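Long-range contacts in phosphoribosylformylglycinamidine synthase 2 (Thermus thermophilus, PDB 3VIU), which belongs to the PurM-like (AIR synthase related) proteins and binds adenosine-5'-diphosphate and magnesium: residues Ala423-Lys428 against Asp550-Met555; Gly429-Leu434 against Ala444-Gln449; Asn472-Gly477 against Ala605-Ile610; Val563-Gly568 against Tyr684-Glu689; Thr615-Asp620 against Leu662-Lys667. One frame throughout, in Å; residues are numbered along the deposited sequence.

Contact 1: Ala423-Lys428 against Asp550-Met555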
# COMPACT_ATOMS: atom_id res chain seq x y z
N ALA A 423 0.57 -10.85 16.79
CA ALA A 423 1.44 -11.90 16.28
C ALA A 423 0.95 -12.33 14.91
O ALA A 423 -0.25 -12.45 14.66
CB ALA A 423 1.45 -13.09 17.22
N LEU A 424 1.90 -12.56 14.01
CA LEU A 424 1.58 -13.00 12.66
C LEU A 424 1.36 -14.51 12.69
O LEU A 424 2.19 -15.25 13.22
CB LEU A 424 2.73 -12.65 11.71
CG LEU A 424 2.67 -13.24 10.30
CD1 LEU A 424 1.47 -12.67 9.55
CD2 LEU A 424 3.96 -12.94 9.55
N LEU A 425 0.24 -14.96 12.14
CA LEU A 425 -0.04 -16.39 12.11
C LEU A 425 0.81 -16.99 10.99
O LEU A 425 0.67 -16.64 9.82
CB LEU A 425 -1.54 -16.60 11.86
CG LEU A 425 -2.43 -15.82 12.85
CD1 LEU A 425 -3.90 -16.12 12.55
CD2 LEU A 425 -2.10 -16.19 14.29
N PRO A 426 1.73 -17.90 11.34
CA PRO A 426 2.63 -18.56 10.38
C PRO A 426 2.03 -19.40 9.25
O PRO A 426 2.70 -19.63 8.23
CB PRO A 426 3.57 -19.37 11.29
CG PRO A 426 2.72 -19.66 12.49
CD PRO A 426 1.99 -18.36 12.72
N GLY A 427 0.79 -19.85 9.41
CA GLY A 427 0.15 -20.63 8.36
C GLY A 427 -0.20 -19.74 7.19
O GLY A 427 -1.10 -18.90 7.28
N LYS A 428 0.49 -19.92 6.07
CA LYS A 428 0.28 -19.10 4.88
C LYS A 428 -1.17 -18.95 4.41
O LYS A 428 -1.79 -19.91 3.93
CB LYS A 428 1.15 -19.63 3.73
CG LYS A 428 0.89 -18.95 2.39
CD LYS A 428 1.93 -19.32 1.34
CE LYS A 428 3.09 -18.33 1.32
NZ LYS A 428 3.77 -18.23 2.63
N ASP A 550 -10.22 -17.66 15.43
CA ASP A 550 -10.68 -19.04 15.49
C ASP A 550 -11.44 -19.48 14.24
O ASP A 550 -11.66 -20.67 14.04
CB ASP A 550 -11.55 -19.25 16.72
CG ASP A 550 -11.76 -20.71 17.02
OD1 ASP A 550 -10.76 -21.40 17.32
OD2 ASP A 550 -12.92 -21.17 16.95
N LYS A 551 -11.87 -18.53 13.43
CA LYS A 551 -12.60 -18.83 12.20
C LYS A 551 -11.78 -18.22 11.07
O LYS A 551 -12.19 -17.26 10.44
CB LYS A 551 -14.00 -18.22 12.24
CG LYS A 551 -14.87 -18.82 13.35
CD LYS A 551 -16.14 -18.02 13.58
CE LYS A 551 -16.95 -18.60 14.73
NZ LYS A 551 -18.11 -17.73 15.11
N ARG A 552 -10.62 -18.81 10.85
CA ARG A 552 -9.68 -18.35 9.84
C ARG A 552 -9.42 -19.46 8.84
O ARG A 552 -9.62 -20.63 9.15
CB ARG A 552 -8.37 -17.93 10.52
CG ARG A 552 -7.23 -17.50 9.60
CD ARG A 552 -6.39 -18.69 9.10
NE ARG A 552 -5.11 -18.84 9.79
CZ ARG A 552 -4.97 -19.06 11.10
NH1 ARG A 552 -6.04 -19.17 11.87
NH2 ARG A 552 -3.76 -19.21 11.63
N ALA A 553 -8.99 -19.09 7.64
CA ALA A 553 -8.67 -20.07 6.63
C ALA A 553 -7.32 -19.73 6.04
O ALA A 553 -6.95 -18.57 5.95
CB ALA A 553 -9.74 -20.05 5.54
N GLU A 554 -6.57 -20.75 5.66
CA GLU A 554 -5.28 -20.52 5.03
C GLU A 554 -5.31 -21.29 3.72
O GLU A 554 -6.19 -22.12 3.50
CB GLU A 554 -4.11 -20.94 5.93
CG GLU A 554 -4.14 -22.34 6.50
CD GLU A 554 -2.99 -22.56 7.48
OE1 GLU A 554 -3.15 -22.25 8.68
OE2 GLU A 554 -1.91 -23.02 7.04
N MSE A 555 -4.36 -21.00 2.84
CA MSE A 555 -4.34 -21.62 1.52
C MSE A 555 -3.82 -23.04 1.41
O MSE A 555 -4.20 -23.76 0.48
CB MSE A 555 -3.52 -20.75 0.59
CG MSE A 555 -2.05 -20.82 0.91
SE MSE A 555 -1.00 -19.94 -0.43
CE MSE A 555 -1.37 -21.14 -1.89
O HOH W 1 -0.62 -20.06 11.90
O HOH W 2 -1.31 -22.55 4.41
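This is a loop-to-loop contact, partly buried. It joins the loop that follows edge strand 422-424 to the loop between strands 538-548 and 563-567. L425 and R552 approach from opposite directions. L425 CD1 lies over one face of the guanidinium, offset toward its rim, and comes within 3.2 Å of R552 NH2. R552 can reach it because its chain bends at chi2 (-86°) and again at chi3. In the plane of the same group, at its edge, a water accepts a weak bond from R552 NH2 and a bond from G427 N at 2.9 Å. Next along the chain, the carboxylate of E554 packs on G427, with OE2 3.4 Å from G427 CA. That carboxylate also bonds to the hydroxyl of Y637. K428 O takes two bonds, one from M555 N at 3.0 Å and one from a second water, which also donates to E554 OE2. The side chains of K428 and M555, a selenomethionine, run side by side in the same direction, with SE 3.5 Å from K428 CD. One backbone bond and two waters thus supply the polar ties, beside side-chain packing of L425 on R552 and K428 on M555.

Contact 2: Gly429-Leu434 against Ala444-Gln449. With MG (magnesium ion), chain D.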
# COMPACT_ATOMS: atom_id res chain seq x y z
N GLY A 429 -1.70 -17.74 4.54
CA GLY A 429 -3.05 -17.45 4.10
C GLY A 429 -2.90 -16.45 2.96
O GLY A 429 -1.81 -15.92 2.77
N ASP A 430 -3.97 -16.19 2.21
CA ASP A 430 -3.89 -15.24 1.09
C ASP A 430 -3.68 -13.79 1.55
O ASP A 430 -3.32 -12.93 0.76
CB ASP A 430 -5.15 -15.34 0.22
CG ASP A 430 -5.07 -16.48 -0.77
OD1 ASP A 430 -4.39 -16.32 -1.80
OD2 ASP A 430 -5.68 -17.53 -0.52
N ALA A 431 -3.92 -13.53 2.82
CA ALA A 431 -3.72 -12.20 3.36
C ALA A 431 -3.00 -12.39 4.67
O ALA A 431 -3.14 -13.42 5.31
CB ALA A 431 -5.06 -11.49 3.59
N ALA A 432 -2.20 -11.41 5.07
CA ALA A 432 -1.49 -11.51 6.34
C ALA A 432 -2.54 -11.37 7.43
O ALA A 432 -3.44 -10.53 7.33
CB ALA A 432 -0.46 -10.40 6.45
N VAL A 433 -2.43 -12.19 8.46
CA VAL A 433 -3.39 -12.15 9.57
C VAL A 433 -2.67 -11.91 10.90
O VAL A 433 -1.98 -12.79 11.39
CB VAL A 433 -4.17 -13.48 9.68
CG1 VAL A 433 -5.06 -13.48 10.92
CG2 VAL A 433 -5.02 -13.67 8.43
N LEU A 434 -2.85 -10.72 11.45
CA LEU A 434 -2.23 -10.36 12.73
C LEU A 434 -3.22 -10.59 13.87
O LEU A 434 -4.27 -9.95 13.94
CB LEU A 434 -1.79 -8.89 12.73
CG LEU A 434 -0.66 -8.41 11.83
CD1 LEU A 434 0.58 -9.26 12.06
CD2 LEU A 434 -1.08 -8.46 10.37
N ALA A 444 -6.68 -8.71 9.10
CA ALA A 444 -6.13 -9.19 7.84
C ALA A 444 -5.77 -8.03 6.92
O ALA A 444 -6.46 -7.01 6.90
CB ALA A 444 -7.12 -10.12 7.16
N ALA A 445 -4.69 -8.19 6.16
CA ALA A 445 -4.23 -7.14 5.26
C ALA A 445 -3.56 -7.68 4.00
O ALA A 445 -2.89 -8.72 4.02
CB ALA A 445 -3.26 -6.23 5.99
N LYS A 446 -3.73 -6.96 2.91
CA LYS A 446 -3.14 -7.34 1.65
C LYS A 446 -3.07 -6.13 0.72
O LYS A 446 -3.88 -5.21 0.83
CB LYS A 446 -3.97 -8.45 1.00
CG LYS A 446 -3.16 -9.52 0.27
CD LYS A 446 -2.57 -9.00 -1.02
CE LYS A 446 -1.78 -10.09 -1.73
NZ LYS A 446 -0.65 -10.55 -0.89
N VAL A 447 -2.08 -6.11 -0.16
CA VAL A 447 -1.93 -5.03 -1.12
C VAL A 447 -1.79 -5.68 -2.49
O VAL A 447 -1.04 -6.64 -2.64
CB VAL A 447 -0.69 -4.17 -0.81
CG1 VAL A 447 0.53 -5.04 -0.65
CG2 VAL A 447 -0.46 -3.16 -1.91
N ASP A 448 -2.52 -5.19 -3.49
CA ASP A 448 -2.45 -5.78 -4.84
C ASP A 448 -2.56 -4.78 -5.98
O ASP A 448 -3.01 -3.65 -5.81
CB ASP A 448 -3.58 -6.79 -5.08
CG ASP A 448 -3.43 -8.07 -4.29
OD1 ASP A 448 -4.24 -8.26 -3.36
OD2 ASP A 448 -2.53 -8.89 -4.62
N GLN A 449 -2.17 -5.26 -7.16
CA GLN A 449 -2.27 -4.57 -8.44
C GLN A 449 -1.48 -5.38 -9.45
O GLN A 449 -0.41 -5.93 -9.16
CB GLN A 449 -1.79 -3.10 -8.39
CG GLN A 449 -0.34 -2.84 -8.68
CD GLN A 449 0.03 -2.90 -10.15
OE1 GLN A 449 -0.60 -2.27 -11.01
NE2 GLN A 449 1.08 -3.65 -10.44
MG MG D . -4.12 -14.64 -3.73
O HOH W 3 -5.05 -13.30 -5.59
O HOH W 4 -3.97 -16.53 -5.42
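With chi1 at -143°, K446 brings its CG to 3.4 Å from D430 O. Its chain then bends at chi2 (-72°) and again at chi4, which keeps CE and NZ near the same oxygen. K446 CB lies 4.1 Å from A431 CB. D430 has CG beside the backbone N (chi1 -82°), and its OD1 binds the magnesium ion at 2.6 Å. D430 OD1 and K446 NZ have opposite charges but stand 6.9 Å apart, so any attraction between them is probably modest. Strands 432-436 and 441-448 form a beta hairpin in the mixed sheet of the PurM N-terminal-like domain, and D430 lies just before its first strand. A432 and A445 are the antiparallel hydrogen-bonded pair. A432 N donates to A445 O at 3.0 Å, and A445 N returns a bond of 2.9 Å to A432 O. A432 O also receives a CA-H...O contact from A444. V433 and A444 make the next, non-hydrogen-bonded pair. On their side of the sheet A444 CB packs 4.3 Å from V433 CG2. The methyl of A431 touches A444 CB at a similar distance and also rests against A445 O. Helix 458-475 lies nearby, with V475 against D430 and N472 against K446.

Contact 3: Asn472-Gly477 against Ala605-Ile610. With MG (magnesium ion), chain D.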
# COMPACT_ATOMS: atom_id res chain seq x y z
N ASN A 472 -8.64 -11.40 -1.31
CA ASN A 472 -7.60 -12.02 -0.49
C ASN A 472 -7.89 -11.99 1.00
O ASN A 472 -7.57 -12.94 1.72
CB ASN A 472 -6.25 -11.37 -0.77
CG ASN A 472 -5.66 -11.83 -2.08
OD1 ASN A 472 -5.62 -13.03 -2.36
ND2 ASN A 472 -5.20 -10.89 -2.90
N VAL A 473 -8.50 -10.90 1.45
CA VAL A 473 -8.86 -10.76 2.86
C VAL A 473 -10.07 -11.64 3.14
O VAL A 473 -10.13 -12.30 4.17
CB VAL A 473 -9.17 -9.29 3.20
CG1 VAL A 473 -9.94 -9.20 4.51
CG2 VAL A 473 -7.88 -8.51 3.30
N SER A 474 -11.02 -11.65 2.22
CA SER A 474 -12.23 -12.47 2.37
C SER A 474 -11.87 -13.94 2.42
O SER A 474 -12.49 -14.72 3.13
CB SER A 474 -13.18 -12.24 1.20
OG SER A 474 -13.61 -10.90 1.16
N VAL A 475 -10.86 -14.30 1.65
CA VAL A 475 -10.39 -15.67 1.55
C VAL A 475 -9.81 -16.24 2.85
O VAL A 475 -9.82 -17.46 3.04
CB VAL A 475 -9.36 -15.79 0.39
CG1 VAL A 475 -8.52 -17.03 0.54
CG2 VAL A 475 -10.11 -15.82 -0.93
N VAL A 476 -9.28 -15.39 3.73
CA VAL A 476 -8.77 -15.93 4.99
C VAL A 476 -9.87 -15.84 6.03
O VAL A 476 -9.68 -16.20 7.19
CB VAL A 476 -7.47 -15.20 5.49
CG1 VAL A 476 -6.34 -15.44 4.50
CG2 VAL A 476 -7.71 -13.71 5.72
N GLY A 477 -11.04 -15.36 5.60
CA GLY A 477 -12.19 -15.28 6.49
C GLY A 477 -12.52 -13.94 7.10
O GLY A 477 -13.35 -13.86 8.00
N ALA A 605 -19.78 -15.33 -0.08
CA ALA A 605 -19.99 -16.76 -0.02
C ALA A 605 -18.82 -17.42 0.69
O ALA A 605 -19.01 -18.29 1.55
CB ALA A 605 -20.15 -17.34 -1.41
N ILE A 606 -17.60 -17.01 0.36
CA ILE A 606 -16.43 -17.61 1.00
C ILE A 606 -16.31 -17.24 2.47
O ILE A 606 -15.91 -18.07 3.29
CB ILE A 606 -15.11 -17.28 0.24
CG1 ILE A 606 -13.99 -18.18 0.75
CG2 ILE A 606 -14.72 -15.82 0.43
CD1 ILE A 606 -14.35 -19.64 0.82
N ARG A 607 -16.66 -16.01 2.83
CA ARG A 607 -16.59 -15.63 4.24
C ARG A 607 -17.63 -16.42 5.04
O ARG A 607 -17.33 -16.91 6.14
CB ARG A 607 -16.82 -14.12 4.42
CG ARG A 607 -15.71 -13.25 3.82
CD ARG A 607 -15.72 -11.81 4.37
NE ARG A 607 -17.00 -11.13 4.15
CZ ARG A 607 -17.30 -10.41 3.07
NH1 ARG A 607 -16.42 -10.27 2.08
NH2 ARG A 607 -18.49 -9.84 2.98
N ASP A 608 -18.84 -16.57 4.50
CA ASP A 608 -19.89 -17.32 5.19
C ASP A 608 -19.44 -18.75 5.42
O ASP A 608 -19.53 -19.27 6.54
CB ASP A 608 -21.18 -17.36 4.36
CG ASP A 608 -21.93 -16.06 4.41
OD1 ASP A 608 -21.73 -15.29 5.39
OD2 ASP A 608 -22.72 -15.79 3.49
N LEU A 609 -18.95 -19.36 4.35
CA LEU A 609 -18.46 -20.72 4.36
C LEU A 609 -17.45 -20.93 5.49
O LEU A 609 -17.49 -21.93 6.21
CB LEU A 609 -17.82 -21.02 3.00
CG LEU A 609 -18.28 -22.20 2.15
CD1 LEU A 609 -19.77 -22.48 2.31
CD2 LEU A 609 -17.95 -21.90 0.70
N ILE A 610 -16.55 -19.97 5.66
CA ILE A 610 -15.51 -20.06 6.69
C ILE A 610 -16.03 -19.75 8.10
O ILE A 610 -15.65 -20.43 9.06
CB ILE A 610 -14.34 -19.11 6.34
CG1 ILE A 610 -13.03 -19.62 6.94
CG2 ILE A 610 -14.62 -17.71 6.86
CD1 ILE A 610 -12.93 -19.46 8.44
MG MG D . -4.12 -14.64 -3.73
O HOH W 3 -5.05 -13.30 -5.59
O HOH W 4 -3.97 -16.53 -5.42
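The polar link is between S474 and R607. R607 NH1 donates to S474 OG at 3.0 Å, with an N-H...O angle of 143°. The hydroxyl oxygen sits at the edge of the guanidinium, only 2° out of its plane. S474 holds OG beside its own backbone N. From there OG also bonds to C470 O, one turn back in the same helix. The serine hydroxyl oxygen thus takes part in two bonds. The bend of R607 at chi3 turns its head toward S474, while its CG and CD lie alongside the serine.

The packing is made by small surfaces. I606 places its CG2 methyl 3.7 Å from S474 O and also near V475 N. I610 puts CG2 3.5 Å from G477 CA. The backbones come close here, with CA atoms of G477 and R607 5.0 Å apart.

Backbone bonds close the first helix. V476 N bonds to V473 O within the last turn. G477 has positive phi (100°), a conformation that suits glycine, and G477 N bonds back to S474 O at 2.9 Å. These features belong to a Schellman motif at the end of helix 458-475.

One metal bond lies in the same segment. N472 OD1 holds the magnesium ion at 2.6 Å, and D430 and D620 also bind it. N472 ND2 bonds to D448. The contact joins helix 458-475 of the N-terminal-type domain to helix 596-611 of the C-terminal-type domain. It is a helix-end against helix-side junction of two PurM-like domains, near the magnesium site they share.

Contact 4: Val563-Gly568 against Tyr684-Glu689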
# COMPACT_ATOMS: atom_id res chain seq x y z
N VAL A 563 -12.64 -32.79 0.43
CA VAL A 563 -13.21 -32.56 -0.89
C VAL A 563 -12.76 -31.16 -1.33
O VAL A 563 -12.82 -30.21 -0.55
CB VAL A 563 -14.76 -32.61 -0.88
CG1 VAL A 563 -15.30 -32.42 -2.29
CG2 VAL A 563 -15.24 -33.95 -0.31
N LEU A 564 -12.29 -31.06 -2.57
CA LEU A 564 -11.79 -29.81 -3.13
C LEU A 564 -12.77 -29.22 -4.14
O LEU A 564 -13.04 -29.83 -5.18
CB LEU A 564 -10.42 -30.05 -3.79
CG LEU A 564 -9.79 -28.93 -4.62
CD1 LEU A 564 -9.69 -27.66 -3.79
CD2 LEU A 564 -8.41 -29.37 -5.12
N LEU A 565 -13.31 -28.05 -3.84
CA LEU A 565 -14.27 -27.39 -4.73
C LEU A 565 -13.75 -26.08 -5.33
O LEU A 565 -12.74 -25.52 -4.89
CB LEU A 565 -15.57 -27.09 -3.99
CG LEU A 565 -16.41 -28.18 -3.33
CD1 LEU A 565 -15.75 -28.65 -2.02
CD2 LEU A 565 -17.79 -27.62 -3.05
N LEU A 566 -14.48 -25.57 -6.32
CA LEU A 566 -14.12 -24.33 -6.96
C LEU A 566 -15.37 -23.48 -7.17
O LEU A 566 -16.34 -23.93 -7.78
CB LEU A 566 -13.44 -24.63 -8.30
CG LEU A 566 -12.90 -23.52 -9.21
CD1 LEU A 566 -13.96 -23.12 -10.22
CD2 LEU A 566 -12.44 -22.33 -8.37
N ILE A 567 -15.34 -22.26 -6.63
CA ILE A 567 -16.44 -21.30 -6.78
C ILE A 567 -16.10 -20.58 -8.08
O ILE A 567 -15.01 -20.03 -8.20
CB ILE A 567 -16.46 -20.21 -5.67
CG1 ILE A 567 -16.17 -20.81 -4.29
CG2 ILE A 567 -17.82 -19.50 -5.67
CD1 ILE A 567 -17.26 -21.66 -3.75
N GLY A 568 -17.02 -20.58 -9.04
CA GLY A 568 -16.76 -19.94 -10.32
C GLY A 568 -16.50 -20.98 -11.39
O GLY A 568 -16.75 -22.17 -11.16
N TYR A 684 -20.30 -23.44 -9.52
CA TYR A 684 -19.27 -24.11 -8.72
C TYR A 684 -19.04 -25.51 -9.26
O TYR A 684 -19.79 -26.00 -10.10
CB TYR A 684 -19.70 -24.18 -7.25
CG TYR A 684 -20.72 -25.26 -6.94
CD1 TYR A 684 -20.32 -26.59 -6.73
CD2 TYR A 684 -22.08 -24.97 -6.88
CE1 TYR A 684 -21.25 -27.59 -6.46
CE2 TYR A 684 -23.02 -25.96 -6.61
CZ TYR A 684 -22.60 -27.27 -6.40
OH TYR A 684 -23.52 -28.26 -6.15
N ARG A 685 -17.98 -26.14 -8.77
CA ARG A 685 -17.63 -27.50 -9.18
C ARG A 685 -16.85 -28.24 -8.13
O ARG A 685 -16.06 -27.66 -7.38
CB ARG A 685 -16.81 -27.49 -10.47
CG ARG A 685 -17.61 -27.35 -11.76
CD ARG A 685 -17.02 -28.23 -12.86
NE ARG A 685 -17.20 -29.66 -12.58
CZ ARG A 685 -16.25 -30.58 -12.71
NH1 ARG A 685 -15.03 -30.25 -13.11
NH2 ARG A 685 -16.53 -31.85 -12.42
N VAL A 686 -17.08 -29.55 -8.07
CA VAL A 686 -16.37 -30.42 -7.14
C VAL A 686 -15.26 -31.06 -7.97
O VAL A 686 -15.47 -32.07 -8.64
CB VAL A 686 -17.29 -31.52 -6.59
CG1 VAL A 686 -16.53 -32.39 -5.60
CG2 VAL A 686 -18.52 -30.90 -5.93
N LEU A 687 -14.07 -30.46 -7.92
CA LEU A 687 -12.92 -30.94 -8.69
C LEU A 687 -12.34 -32.28 -8.27
O LEU A 687 -11.95 -33.07 -9.14
CB LEU A 687 -11.81 -29.89 -8.65
CG LEU A 687 -12.22 -28.48 -9.08
CD1 LEU A 687 -11.02 -27.56 -8.95
CD2 LEU A 687 -12.76 -28.48 -10.50
N GLY A 688 -12.26 -32.53 -6.96
CA GLY A 688 -11.71 -33.79 -6.47
C GLY A 688 -11.39 -33.78 -4.98
O GLY A 688 -12.17 -33.28 -4.17
N GLU A 689 -10.23 -34.33 -4.61
CA GLU A 689 -9.83 -34.37 -3.20
C GLU A 689 -8.34 -34.11 -3.00
O GLU A 689 -7.56 -34.10 -3.95
CB GLU A 689 -10.20 -35.72 -2.56
CG GLU A 689 -9.72 -36.95 -3.30
CD GLU A 689 -9.88 -38.24 -2.49
OE1 GLU A 689 -10.81 -38.31 -1.65
OE2 GLU A 689 -9.09 -39.19 -2.69
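Backbone hydrogen bonds pair strand 563-567 with strand 684-690 in antiparallel fashion. L566 N donates to R685 O at 2.8 Å, and R685 N donates back to L566 O at 2.9 Å. L564 N gives G688 O a bond of 2.7 Å that is nearly straight at the hydrogen (177°), although the donor stands above the carbonyl plane. L564 O is met by two donors, L687 N and G688 N, both through weak bonds. L687 and G688 facing the single residue L564 make a classic beta bulge, and the register shifts by one there. The two strands are neighbours in the mixed sheet of the PurM C-terminal-like domain. CA-H...O contacts add to the pairing, among them Y684 CA to L566 O at 3.1 Å.

Apolar contacts occur on both faces. On one, the valines V563 and V686 cross obliquely, CG1 to CG1 at 3.5 Å. L565 CG packs on V686 CG2 at 4.3 Å. Turned the other way, L687 at the bulge brings CD1 to 3.9 Å from L566 CB.

The polar ends lead elsewhere. The ring of Y684 leads away from strand 563-567 toward helix 670-679, where its hydroxyl bonds to E678. R685 forms a salt bridge with E570.

Contact 5: Thr615-Asp620 against Leu662-Lys667. With MG (magnesium ion), chain D.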
# COMPACT_ATOMS: atom_id res chain seq x y z
N THR A 615 -15.32 -24.62 6.09
CA THR A 615 -14.01 -24.70 5.46
C THR A 615 -12.97 -23.85 6.19
O THR A 615 -13.27 -22.77 6.69
CB THR A 615 -14.06 -24.20 4.01
OG1 THR A 615 -12.76 -24.29 3.42
CG2 THR A 615 -14.50 -22.74 3.97
N ARG A 616 -11.73 -24.34 6.23
CA ARG A 616 -10.66 -23.58 6.87
C ARG A 616 -9.46 -23.52 5.92
O ARG A 616 -8.35 -23.18 6.32
CB ARG A 616 -10.25 -24.21 8.20
CG ARG A 616 -9.73 -25.61 8.07
CD ARG A 616 -9.10 -26.09 9.36
NE ARG A 616 -8.65 -27.47 9.22
CZ ARG A 616 -8.03 -28.16 10.17
NH1 ARG A 616 -7.77 -27.59 11.34
NH2 ARG A 616 -7.67 -29.42 9.95
N THR A 617 -9.70 -23.86 4.66
CA THR A 617 -8.63 -23.80 3.67
C THR A 617 -9.21 -23.30 2.35
O THR A 617 -10.08 -23.94 1.73
CB THR A 617 -7.91 -25.18 3.54
OG1 THR A 617 -7.27 -25.29 2.27
CG2 THR A 617 -8.86 -26.29 3.75
N ALA A 618 -8.75 -22.12 1.95
CA ALA A 618 -9.21 -21.46 0.73
C ALA A 618 -8.06 -20.73 0.05
O ALA A 618 -7.07 -20.36 0.68
CB ALA A 618 -10.34 -20.49 1.07
N HIS A 619 -8.21 -20.49 -1.24
CA HIS A 619 -7.17 -19.81 -2.00
C HIS A 619 -7.84 -19.31 -3.27
O HIS A 619 -8.53 -20.08 -3.93
CB HIS A 619 -6.07 -20.82 -2.35
CG HIS A 619 -4.87 -20.22 -2.99
ND1 HIS A 619 -4.22 -20.81 -4.06
CD2 HIS A 619 -4.19 -19.08 -2.72
CE1 HIS A 619 -3.21 -20.05 -4.43
NE2 HIS A 619 -3.17 -18.99 -3.63
N ASP A 620 -7.66 -18.04 -3.61
CA ASP A 620 -8.31 -17.57 -4.83
C ASP A 620 -7.44 -17.87 -6.04
O ASP A 620 -6.23 -18.08 -5.91
CB ASP A 620 -8.64 -16.07 -4.75
CG ASP A 620 -7.43 -15.18 -4.83
OD1 ASP A 620 -6.44 -15.46 -4.12
OD2 ASP A 620 -7.49 -14.19 -5.59
N LEU A 662 -10.97 -21.43 -4.59
CA LEU A 662 -10.85 -22.85 -4.29
C LEU A 662 -10.92 -23.05 -2.78
O LEU A 662 -10.41 -22.23 -2.03
CB LEU A 662 -9.50 -23.38 -4.78
CG LEU A 662 -9.22 -23.43 -6.28
CD1 LEU A 662 -7.74 -23.75 -6.54
CD2 LEU A 662 -10.11 -24.48 -6.90
N PHE A 663 -11.56 -24.12 -2.34
CA PHE A 663 -11.64 -24.41 -0.91
C PHE A 663 -11.97 -25.88 -0.67
O PHE A 663 -12.47 -26.56 -1.56
CB PHE A 663 -12.67 -23.51 -0.21
CG PHE A 663 -14.09 -23.88 -0.47
CD1 PHE A 663 -14.84 -24.54 0.50
CD2 PHE A 663 -14.70 -23.58 -1.68
CE1 PHE A 663 -16.16 -24.89 0.28
CE2 PHE A 663 -16.02 -23.92 -1.91
CZ PHE A 663 -16.75 -24.57 -0.93
N THR A 664 -11.67 -26.36 0.53
CA THR A 664 -11.93 -27.75 0.85
C THR A 664 -12.87 -27.89 2.04
O THR A 664 -12.91 -27.03 2.93
CB THR A 664 -10.63 -28.49 1.18
OG1 THR A 664 -10.19 -28.12 2.48
CG2 THR A 664 -9.54 -28.12 0.18
N VAL A 665 -13.64 -28.97 2.04
CA VAL A 665 -14.60 -29.24 3.12
C VAL A 665 -14.36 -30.65 3.60
O VAL A 665 -13.79 -31.47 2.88
CB VAL A 665 -16.07 -29.15 2.62
CG1 VAL A 665 -16.36 -27.78 2.08
CG2 VAL A 665 -16.31 -30.18 1.53
N GLU A 666 -14.79 -30.95 4.81
CA GLU A 666 -14.63 -32.30 5.30
C GLU A 666 -15.75 -33.08 4.60
O GLU A 666 -16.86 -32.58 4.44
CB GLU A 666 -14.76 -32.36 6.82
CG GLU A 666 -14.49 -33.73 7.43
CD GLU A 666 -15.72 -34.64 7.42
OE1 GLU A 666 -15.57 -35.85 7.74
OE2 GLU A 666 -16.83 -34.16 7.12
N LYS A 667 -15.41 -34.28 4.16
CA LYS A 667 -16.29 -35.21 3.46
C LYS A 667 -17.79 -35.12 3.81
O LYS A 667 -18.63 -34.92 2.93
CB LYS A 667 -15.77 -36.62 3.75
CG LYS A 667 -16.07 -37.67 2.72
CD LYS A 667 -15.04 -38.79 2.86
CE LYS A 667 -14.90 -39.24 4.32
NZ LYS A 667 -13.74 -40.16 4.54
MG MG D . -4.12 -14.64 -3.73
O HOH W 3 -5.05 -13.30 -5.59
O HOH W 4 -3.97 -16.53 -5.42
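T615 OG1 donates to T664 O at 2.8 Å, with the donor tilted 21° from the carbonyl plane. With chi1 at -180° the T615 hydroxyl points to the other segment. The same oxygen accepts a weak bond from T617 N. Next, T664 N donates to T617 O at 3.1 Å. H619 and L662 form an antiparallel hydrogen-bonded pair, with H619 N to L662 O and L662 N to H619 O both at 2.9 Å. T664 OG1 finds its partner outside, at E562.

D620 lies at the end of strand 618-620. Its OD1 binds the magnesium ion at 2.5 Å. One metal-bound water donates to D620 OD2, and the other to D620 O. R471 forms a salt bridge with OD2, which probably helps to fix the carboxylate.

The packing lies on and beside the paired strands. A618 and F663 are a non-hydrogen-bonded pair, and their CB atoms meet at 4.0 Å. The side chains of T615 and F663 cross at about a right angle. T615 OG1 is at the edge of the ring, in its plane, 3.6 Å from F663 CD1. L662 packs its CB on H619 O, and its side chain touches L630 and M633 of helix 625-634. Strand 618-620 is the outermost of the mixed sheet of the PurM C-terminal-like domain. Its end carries D620 to the magnesium site, which D430 and N472 complete on the protein side.

Contacts 2, 3 and 5 are buried, and each gives one ligand to the same magnesium ion. Contacts 1 and 4 are partly buried and give none. Contacts 1 and 2 meet in one sheet, where strands 422-424 and 432-436 are neighbours. Contacts 4 and 5 share another, with strand 563-567 beside strand 661-665. Contact 3 is helical and touches contacts 1, 2 and 5. The loop 550-555 probably also makes backbone hydrogen bonds to V476 of contact 3 and to R616 and A618 of contact 5. Contacts 2, 4 and 5 rest on strand pairing, with a bulge in contact 4. Water bridges the segments in contact 1, and side-chain hydrogen bonds cross contacts 3 and 5.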